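Local coordinates for periplasmic binding protein/LacI transcriptional regulator (Brachyspira murdochii, PDB 4KQC) that probably binds a sugar or related carbohydrate as the solute-binding protein of an ABC transporter, at residues L54-I59 against T76-R81; K61-I66 against K85-I90. All blocks are in the same frame, centred on the assembly; numbering follows the deposited sequence. Where two conformers were deposited one is given.

Contact 1: residues L54-I59 against T76-R81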
loop_
_atom_site.group_PDB
_atom_site.type_symbol
_atom_site.label_atom_id
_atom_site.label_comp_id
_atom_site.label_asym_id
_atom_site.label_seq_id
_atom_site.Cartn_x
_atom_site.Cartn_y
_atom_site.Cartn_z
ATOM N N LEU A 54 9.713 19.238 9.644
ATOM C CA LEU A 54 10.351 18.230 10.491
ATOM C C LEU A 54 11.629 17.694 9.815
ATOM O O LEU A 54 12.634 17.518 10.491
ATOM C CB LEU A 54 9.372 17.094 10.811
ATOM C CG LEU A 54 8.208 17.460 11.783
ATOM C CD1 LEU A 54 7.177 16.337 11.789
ATOM C CD2 LEU A 54 8.779 17.710 13.154
ATOM N N LEU A 55 11.549 17.409 8.514
ATOM C CA LEU A 55 12.743 16.973 7.769
ATOM C C LEU A 55 13.861 18.058 7.841
ATOM O O LEU A 55 15.029 17.738 8.136
ATOM C CB LEU A 55 12.353 16.617 6.343
ATOM C CG LEU A 55 13.515 16.152 5.456
ATOM C CD1 LEU A 55 14.269 14.956 6.056
ATOM C CD2 LEU A 55 12.932 15.780 4.124
ATOM N N ASP A 56 13.517 19.326 7.625
ATOM C CA ASP A 56 14.498 20.367 7.804
ATOM C C ASP A 56 15.133 20.420 9.162
ATOM O O ASP A 56 16.357 20.594 9.267
ATOM C CB ASP A 56 13.854 21.716 7.541
ATOM C CG ASP A 56 13.756 22.014 6.015
ATOM O OD1 ASP A 56 14.651 21.569 5.260
ATOM O OD2 ASP A 56 12.839 22.748 5.585
ATOM N N SER A 57 14.293 20.352 10.196
ATOM C CA SER A 57 14.768 20.331 11.564
ATOM C C SER A 57 15.753 19.184 11.834
ATOM O O SER A 57 16.773 19.366 12.484
ATOM C CB SER A 57 13.548 20.338 12.517
ATOM O OG SER A 57 12.880 21.627 12.479
ATOM N N GLU A 58 15.488 17.999 11.288
ATOM C CA GLU A 58 16.350 16.872 11.458
ATOM C C GLU A 58 17.669 17.053 10.657
ATOM O O GLU A 58 18.731 16.676 11.146
ATOM C CB GLU A 58 15.618 15.576 11.033
ATOM C CG GLU A 58 14.506 15.162 11.981
ATOM C CD GLU A 58 15.005 14.912 13.407
ATOM O OE1 GLU A 58 15.957 14.154 13.555
ATOM O OE2 GLU A 58 14.543 15.551 14.406
ATOM N N ILE A 59 17.582 17.612 9.465
ATOM C CA ILE A 59 18.782 17.855 8.668
ATOM C C ILE A 59 19.723 18.777 9.476
ATOM O O ILE A 59 20.942 18.586 9.523
ATOM C CB ILE A 59 18.428 18.498 7.317
ATOM C CG1 ILE A 59 17.670 17.537 6.420
ATOM C CG2 ILE A 59 19.711 18.961 6.636
ATOM C CD1 ILE A 59 17.012 18.164 5.233
ATOM N N THR A 76 12.059 18.400 -2.660
ATOM C CA THR A 76 13.260 18.549 -3.417
ATOM C C THR A 76 14.288 19.492 -2.786
ATOM O O THR A 76 15.474 19.229 -2.892
ATOM C CB THR A 76 12.980 18.999 -4.885
ATOM O OG1 THR A 76 12.224 20.216 -4.913
ATOM C CG2 THR A 76 12.182 18.004 -5.638
ATOM N N GLU A 77 13.840 20.562 -2.138
ATOM C CA GLU A 77 14.758 21.465 -1.472
ATOM C C GLU A 77 15.474 20.752 -0.347
ATOM O O GLU A 77 16.682 20.906 -0.179
ATOM C CB GLU A 77 14.048 22.742 -0.960
ATOM C CG GLU A 77 13.457 23.579 -2.095
ATOM C CD GLU A 77 13.046 24.985 -1.684
ATOM O OE1 GLU A 77 13.178 25.323 -0.491
ATOM O OE2 GLU A 77 12.600 25.795 -2.558
ATOM N N GLN A 78 14.733 19.982 0.428
ATOM C CA GLN A 78 15.299 19.237 1.571
ATOM C C GLN A 78 16.296 18.166 1.070
ATOM O O GLN A 78 17.416 18.042 1.586
ATOM C CB GLN A 78 14.154 18.567 2.334
ATOM C CG GLN A 78 13.350 19.551 3.151
ATOM C CD GLN A 78 12.304 20.341 2.350
ATOM O OE1 GLN A 78 11.925 19.991 1.224
ATOM N NE2 GLN A 78 11.913 21.467 2.904
ATOM N N ILE A 79 15.907 17.469 0.016
ATOM C CA ILE A 79 16.759 16.406 -0.526
ATOM C C ILE A 79 18.020 17.017 -1.151
ATOM O O ILE A 79 19.150 16.523 -0.973
ATOM C CB ILE A 79 15.984 15.531 -1.517
ATOM C CG1 ILE A 79 14.914 14.763 -0.803
ATOM C CG2 ILE A 79 16.928 14.584 -2.280
ATOM C CD1 ILE A 79 13.844 14.267 -1.731
ATOM N N LYS A 80 17.867 18.154 -1.802
ATOM C CA LYS A 80 19.022 18.876 -2.336
ATOM C C LYS A 80 20.006 19.235 -1.258
ATOM O O LYS A 80 21.255 19.080 -1.423
ATOM C CB LYS A 80 18.566 20.122 -3.136
ATOM C CG LYS A 80 19.728 20.815 -3.776
ATOM C CD LYS A 80 19.250 21.609 -4.963
ATOM C CE LYS A 80 20.371 22.451 -5.508
ATOM N NZ LYS A 80 19.791 23.371 -6.528
ATOM N N ARG A 81 19.499 19.726 -0.119
ATOM C CA ARG A 81 20.373 20.066 1.024
ATOM C C ARG A 81 21.069 18.828 1.615
ATOM O O ARG A 81 22.244 18.871 1.954
ATOM C CB ARG A 81 19.568 20.952 2.050
ATOM C CG ARG A 81 20.337 21.532 3.223
ATOM C CD ARG A 81 19.663 22.799 3.755
ATOM N NE ARG A 81 18.511 22.479 4.552
ATOM C CZ ARG A 81 18.515 22.358 5.881
ATOM N NH1 ARG A 81 17.395 21.985 6.526
ATOM N NH2 ARG A 81 19.631 22.536 6.569
HETATM O O HOH W 1 16.257 22.380 2.888
#

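Contact 2: residues K61-I66 against K85-I90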
loop_
_atom_site.group_PDB
_atom_site.type_symbol
_atom_site.label_atom_id
_atom_site.label_comp_id
_atom_site.label_asym_id
_atom_site.label_seq_id
_atom_site.Cartn_x
_atom_site.Cartn_y
_atom_site.Cartn_z
ATOM N N LYS A 61 20.275 19.026 12.525
ATOM C CA LYS A 61 20.979 18.280 13.582
ATOM C C LYS A 61 22.274 17.587 13.185
ATOM O O LYS A 61 22.977 17.004 14.074
ATOM C CB LYS A 61 20.045 17.254 14.206
ATOM C CG LYS A 61 18.817 17.888 14.856
ATOM C CD LYS A 61 17.946 16.805 15.500
ATOM C CE LYS A 61 16.746 17.383 16.208
ATOM N NZ LYS A 61 15.880 16.294 16.728
ATOM N N ASN A 62 22.580 17.621 11.883
ATOM C CA ASN A 62 23.685 16.877 11.320
ATOM C C ASN A 62 23.697 15.414 11.771
ATOM O O ASN A 62 24.673 14.970 12.354
ATOM C CB ASN A 62 24.997 17.557 11.683
ATOM C CG ASN A 62 25.120 18.895 11.006
ATOM O OD1 ASN A 62 24.875 18.993 9.778
ATOM N ND2 ASN A 62 25.420 19.976 11.790
ATOM N N PRO A 63 22.629 14.677 11.500
ATOM C CA PRO A 63 22.570 13.258 11.865
ATOM C C PRO A 63 23.528 12.430 11.030
ATOM O O PRO A 63 23.987 12.828 9.968
ATOM C CB PRO A 63 21.128 12.880 11.589
ATOM C CG PRO A 63 20.733 13.786 10.486
ATOM C CD PRO A 63 21.476 15.079 10.706
ATOM N N ASP A 64 23.827 11.244 11.518
ATOM C CA ASP A 64 24.668 10.328 10.819
ATOM C C ASP A 64 24.077 9.717 9.507
ATOM O O ASP A 64 24.822 9.307 8.595
ATOM C CB ASP A 64 25.022 9.212 11.786
ATOM C CG ASP A 64 25.739 9.745 13.053
ATOM O OD1 ASP A 64 26.596 10.601 12.899
ATOM O OD2 ASP A 64 25.544 9.172 14.088
ATOM N N ALA A 65 22.758 9.696 9.448
ATOM C CA ALA A 65 22.010 9.310 8.318
ATOM C C ALA A 65 20.564 9.668 8.519
ATOM O O ALA A 65 20.144 9.977 9.634
ATOM C CB ALA A 65 22.152 7.805 8.098
ATOM N N ILE A 66 19.771 9.662 7.439
ATOM C CA ILE A 66 18.347 9.957 7.477
ATOM C C ILE A 66 17.632 8.845 6.749
ATOM O O ILE A 66 18.037 8.498 5.634
ATOM C CB ILE A 66 18.029 11.273 6.759
ATOM C CG1 ILE A 66 18.676 12.438 7.548
ATOM C CG2 ILE A 66 16.526 11.561 6.617
ATOM C CD1 ILE A 66 18.697 13.753 6.776
ATOM N N LYS A 85 25.092 18.263 1.950
ATOM C CA LYS A 85 25.686 17.975 3.252
ATOM C C LYS A 85 26.299 16.564 3.312
ATOM O O LYS A 85 26.914 16.202 4.310
ATOM C CB LYS A 85 24.661 18.140 4.402
ATOM C CG LYS A 85 24.266 19.585 4.594
ATOM C CD LYS A 85 23.084 19.713 5.542
ATOM C CE LYS A 85 23.482 19.458 6.998
ATOM N NZ LYS A 85 24.304 20.565 7.565
ATOM N N ASN A 86 26.122 15.781 2.268
ATOM C CA ASN A 86 26.620 14.400 2.241
ATOM C C ASN A 86 26.138 13.551 3.404
ATOM O O ASN A 86 26.882 12.662 3.878
ATOM C CB ASN A 86 28.175 14.367 2.156
ATOM C CG ASN A 86 28.692 14.932 0.855
ATOM O OD1 ASN A 86 29.576 15.824 0.847
ATOM N ND2 ASN A 86 28.144 14.459 -0.244
ATOM N N ILE A 87 24.900 13.762 3.804
ATOM C CA ILE A 87 24.210 12.873 4.784
ATOM C C ILE A 87 23.641 11.652 4.037
ATOM O O ILE A 87 22.873 11.824 3.106
ATOM C CB ILE A 87 23.104 13.611 5.508
ATOM C CG1 ILE A 87 23.648 14.808 6.340
ATOM C CG2 ILE A 87 22.347 12.666 6.421
ATOM C CD1 ILE A 87 22.557 15.796 6.742
ATOM N N PRO A 88 23.986 10.438 4.425
ATOM C CA PRO A 88 23.396 9.293 3.774
ATOM C C PRO A 88 21.883 9.272 3.935
ATOM O O PRO A 88 21.367 9.462 5.032
ATOM C CB PRO A 88 24.017 8.117 4.500
ATOM C CG PRO A 88 25.292 8.633 5.068
ATOM C CD PRO A 88 25.099 10.072 5.315
ATOM N N LEU A 89 21.205 9.046 2.816
ATOM C CA LEU A 89 19.748 9.095 2.731
ATOM C C LEU A 89 19.202 7.728 2.284
ATOM O O LEU A 89 19.581 7.244 1.233
ATOM C CB LEU A 89 19.299 10.220 1.769
ATOM C CG LEU A 89 17.818 10.389 1.588
ATOM C CD1 LEU A 89 17.055 10.731 2.893
ATOM C CD2 LEU A 89 17.568 11.414 0.488
ATOM N N ILE A 90 18.271 7.218 3.070
ATOM C CA ILE A 90 17.593 5.936 2.824
ATOM C C ILE A 90 16.133 6.245 2.681
ATOM O O ILE A 90 15.565 6.972 3.524
ATOM C CB ILE A 90 17.804 4.997 4.029
ATOM C CG1 ILE A 90 19.291 4.685 4.264
ATOM C CG2 ILE A 90 16.976 3.709 3.973
ATOM C CD1 ILE A 90 20.010 4.169 3.054
#

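Contact 1: residues L54-I59 against T76-R81
Ile59 lays its CG2 methyl over one face of the Arg81 guanidinium, 3.5 Å above the plane and displaced toward the rim. CG2 stands anti to the backbone N of Ile59, while CG1 lies beside the backbone N and carries CD1 to the backbone of Gln78, with CD1 3.7 Å from Gln78 O. Asp56 meets the edge of the same guanidinium. Arg81 NH1 gives a nearly straight bond to Asp56 OD1 (3.1 Å, 169° at the hydrogen), which is also a salt bridge. OD1 lies in the plane of the guanidinium, whereas NH1 reaches it from above the carboxylate plane. A second, more bent bond runs from Arg81 NH1 to Asp56 O at 3.2 Å. Arg81 NH2 bonds to Asn60 OD1, so several acceptors on helix 48-60 fix the group. A water accepts from Arg81 NE and donates to Asp56 OD1.

The helices 48-60 and 76-84 pack side by side on one face of the parallel sheet of a periplasmic binding protein domain. Their short segments run almost parallel, 13° apart, with axes 10.1 Å from each other.

The other carboxylate oxygen, Asp56 OD2, accepts from Gln78 NE2 at 3.1 Å, and the carboxylate and amide planes are turned 40° apart. Gln78 reaches it through a bend at chi2. Deeper in, Leu55 CD2 presses on Gln78 CB at 3.5 Å. Leu55 also touches Val10, Ile66 and Phe68 of the sheet beneath.

Contact 2: residues K61-I66 against K85-I90
Ile66 and Ile87 set their side chains obliquely against each other. The CG2 methyl of Ile87 rests on the CG1-CD1 arm of Ile66, 3.8 Å from Ile66 CD1. Ile87 CG2 is anti to its own backbone N, and the CG1 branch carries CD1 to the ring of Pro63. Pro63 and Ile87 cross at about a right angle, with Pro63 CD 4.2 Å from Ile87 CD1. Ile66 also slants across Leu89, its CG2 being 3.9 Å from Leu89 CD1. Pro88 lies with its CB facing Ala65 CB, and its CD is 3.4 Å from Asp64 O.

At the outer end, Lys85 and Asn62 cross nearly perpendicularly. Bends at chi3 and chi4 (74° and 71°) curl the lysine so that Lys85 NZ meets Asn62 OD1 at 2.8 Å, in the carbonyl plane. Replacing Lys85 with an alanine would probably deprive Asn62 OD1 of this donor and let the amide turn more freely.

The backbones join where Ile66 N bonds to Pro88 O at 2.9 Å and Ile90 N bonds to Ile66 O at 2.9 Å. Ile66 thus bonds on both sides of Leu89, the pattern of neighbouring parallel strands in the alternating beta-alpha core of a periplasmic binding protein lobe.

Contacts 1 and 2 have centres about 10 Å apart and lie in the same lobe. Their segments alternate along the chain: helix 48-60, then the loop into strand 66-68, then helix 76-84, then strand 89-92. Contact 1 pairs the two helices, and contact 2 pairs the two stretches that lead into strands 66-68 and 89-92, which start side by side in the sheet. The helix 76-84 crosses over between parallel strands 66-68 and 89-92, a beta-alpha-beta unit. The two contacts touch directly: Ile59 CG1 is 3.9 Å from Ile66 CD1, and Ile59 CG2 meets the Lys85 side chain. Together they tie a helix layer to the sheet of this lobe.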